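Local coordinates for protein beta-lactamase (Francisella tularensis subsp. tularensis, PDB 3P09) that probably hydrolyses the amide bond of beta-lactam antibiotics to give substituted beta-amino acids, as other class A beta-lactamases do, at residues Lys67-Gly72 against Thr155-Asp160. Numbering follows the deposited sequence.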
loop_
_atom_site.group_PDB
_atom_site.type_symbol
_atom_site.label_atom_id
_atom_site.label_comp_id
_atom_site.label_asym_id
_atom_site.label_seq_id
_atom_site.Cartn_x
_atom_site.Cartn_y
_atom_site.Cartn_z
ATOM N N LYS A 67 3.749 -3.439 2.104
ATOM C CA LYS A 67 3.523 -3.718 3.525
ATOM C C LYS A 67 2.066 -4.088 3.862
ATOM O O LYS A 67 1.826 -4.787 4.843
ATOM C CB LYS A 67 4.049 -2.571 4.409
ATOM C CG LYS A 67 5.581 -2.473 4.365
ATOM C CD LYS A 67 6.100 -1.123 4.864
ATOM C CE LYS A 67 7.630 -1.072 4.719
ATOM N NZ LYS A 67 8.163 0.275 5.085
ATOM N N PHE A 68 1.094 -3.644 3.066
ATOM C CA PHE A 68 -0.286 -4.051 3.360
ATOM C C PHE A 68 -0.571 -5.488 2.919
ATOM O O PHE A 68 -1.387 -6.184 3.529
ATOM C CB PHE A 68 -1.349 -3.038 2.862
ATOM C CG PHE A 68 -1.799 -3.233 1.419
ATOM C CD1 PHE A 68 -2.630 -4.296 1.059
ATOM C CD2 PHE A 68 -1.438 -2.305 0.443
ATOM C CE1 PHE A 68 -3.063 -4.454 -0.257
ATOM C CE2 PHE A 68 -1.863 -2.458 -0.891
ATOM C CZ PHE A 68 -2.679 -3.535 -1.232
ATOM N N LEU A 69 0.118 -5.940 1.878
ATOM C CA LEU A 69 0.035 -7.349 1.472
ATOM C C LEU A 69 0.621 -8.257 2.547
ATOM O O LEU A 69 0.093 -9.334 2.852
ATOM C CB LEU A 69 0.807 -7.562 0.175
ATOM C CG LEU A 69 0.236 -6.802 -1.013
ATOM C CD1 LEU A 69 1.168 -6.954 -2.237
ATOM C CD2 LEU A 69 -1.147 -7.325 -1.332
ATOM N N LEU A 70 1.733 -7.806 3.109
ATOM C CA LEU A 70 2.427 -8.535 4.166
ATOM C C LEU A 70 1.536 -8.673 5.395
ATOM O O LEU A 70 1.432 -9.746 5.982
ATOM C CB LEU A 70 3.713 -7.792 4.533
ATOM C CG LEU A 70 4.496 -8.303 5.745
ATOM C CD1 LEU A 70 4.890 -9.773 5.564
ATOM C CD2 LEU A 70 5.722 -7.438 6.043
ATOM N N VAL A 71 0.894 -7.577 5.784
ATOM C CA VAL A 71 0.002 -7.605 6.937
ATOM C C VAL A 71 -1.228 -8.474 6.653
ATOM O O VAL A 71 -1.688 -9.227 7.512
ATOM C CB VAL A 71 -0.365 -6.180 7.377
ATOM C CG1 VAL A 71 -1.568 -6.187 8.295
ATOM C CG2 VAL A 71 0.836 -5.563 8.057
ATOM N N GLY A 72 -1.738 -8.400 5.431
ATOM C CA GLY A 72 -2.788 -9.309 5.017
ATOM C C GLY A 72 -2.371 -10.769 5.193
ATOM O O GLY A 72 -3.123 -11.592 5.718
ATOM N N THR A 155 1.915 -8.707 -9.290
ATOM C CA THR A 155 2.833 -8.179 -8.282
ATOM C C THR A 155 4.017 -9.123 -8.072
ATOM O O THR A 155 3.830 -10.293 -7.746
ATOM C CB THR A 155 2.078 -7.968 -6.957
ATOM O OG1 THR A 155 1.080 -6.965 -7.158
ATOM C CG2 THR A 155 3.013 -7.524 -5.842
ATOM N N ILE A 156 5.231 -8.618 -8.262
ATOM C CA ILE A 156 6.426 -9.436 -8.111
ATOM C C ILE A 156 7.357 -8.869 -7.043
ATOM O O ILE A 156 8.020 -7.870 -7.266
ATOM C CB ILE A 156 7.224 -9.516 -9.413
ATOM C CG1 ILE A 156 6.318 -9.936 -10.571
ATOM C CG2 ILE A 156 8.375 -10.484 -9.244
ATOM C CD1 ILE A 156 5.795 -11.358 -10.442
ATOM N N ILE A 157 7.415 -9.522 -5.891
ATOM C CA ILE A 157 8.253 -9.058 -4.788
ATOM C C ILE A 157 9.429 -10.011 -4.589
ATOM O O ILE A 157 9.236 -11.234 -4.470
ATOM C CB ILE A 157 7.438 -8.979 -3.498
ATOM C CG1 ILE A 157 6.368 -7.890 -3.621
ATOM C CG2 ILE A 157 8.356 -8.702 -2.308
ATOM C CD1 ILE A 157 5.332 -7.971 -2.558
ATOM N N THR A 158 10.649 -9.477 -4.570
ATOM C CA THR A 158 11.831 -10.348 -4.504
ATOM C C THR A 158 12.760 -9.954 -3.375
ATOM O O THR A 158 13.847 -10.520 -3.232
ATOM C CB THR A 158 12.644 -10.333 -5.812
ATOM O OG1 THR A 158 13.100 -8.998 -6.074
ATOM C CG2 THR A 158 11.796 -10.836 -6.982
ATOM N N ALA A 159 12.336 -8.981 -2.578
ATOM C CA ALA A 159 13.153 -8.531 -1.461
ATOM C C ALA A 159 12.318 -7.816 -0.407
ATOM O O ALA A 159 11.169 -7.445 -0.644
ATOM C CB ALA A 159 14.280 -7.622 -1.961
ATOM N N ASP A 160 12.908 -7.639 0.768
ATOM C CA ASP A 160 12.289 -6.836 1.807
ATOM C C ASP A 160 12.977 -5.470 1.845
ATOM O O ASP A 160 13.492 -5.027 0.820
ATOM C CB ASP A 160 12.282 -7.569 3.153
ATOM C CG ASP A 160 13.664 -7.968 3.621
ATOM O OD1 ASP A 160 14.655 -7.364 3.150
ATOM O OD2 ASP A 160 13.749 -8.875 4.481
#
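L69 meets T155 and I157 in a small, buried apolar contact between helix 66-80 and the loop that runs from helix 140-149 to strand 175-176. One methyl of the leucine does all the touching: CD1 of L69 lies 4.1 Å from CG2 of T155 and 4.3 Å from CD1 of I157. No hydrogen bond crosses the interface, and the two backbones stay well apart, with CA of L69 and CA of T155 10.2 Å from each other. Only side chains meet between the two segments; L69 and T155 reach toward each other tip to tip. In T155 a chi1 of -64° sets OG1 beside the backbone N and leaves CG2 anti to it, directed at the leucine, while OG1 is hydrogen-bonded to D152 and to T176 OG1. The threonine therefore divides its two branches between an apolar neighbour and polar ones. I157, nearly extended along its own side chain (chi2 166°), brings CD1 to the same leucine methyl, and its backbone O accepts a hydrogen bond from N144. On the helix, CG of L69 also lies 4.1 Å above one face of the F68 ring, toward its rim. The same helix carries K67, hydrogen-bonded to S64 OG and S125 O, consistent with the SxxK motif of class A beta-lactamases. Around the contact, L69 also packs on L150 and on D184 of helix 178-190, L70 touches L133 of helix 127-137, V71 touches A122 and I123 of helix 115-123, and I156 pairs by backbone hydrogen bonds with K175 of strand 175-176.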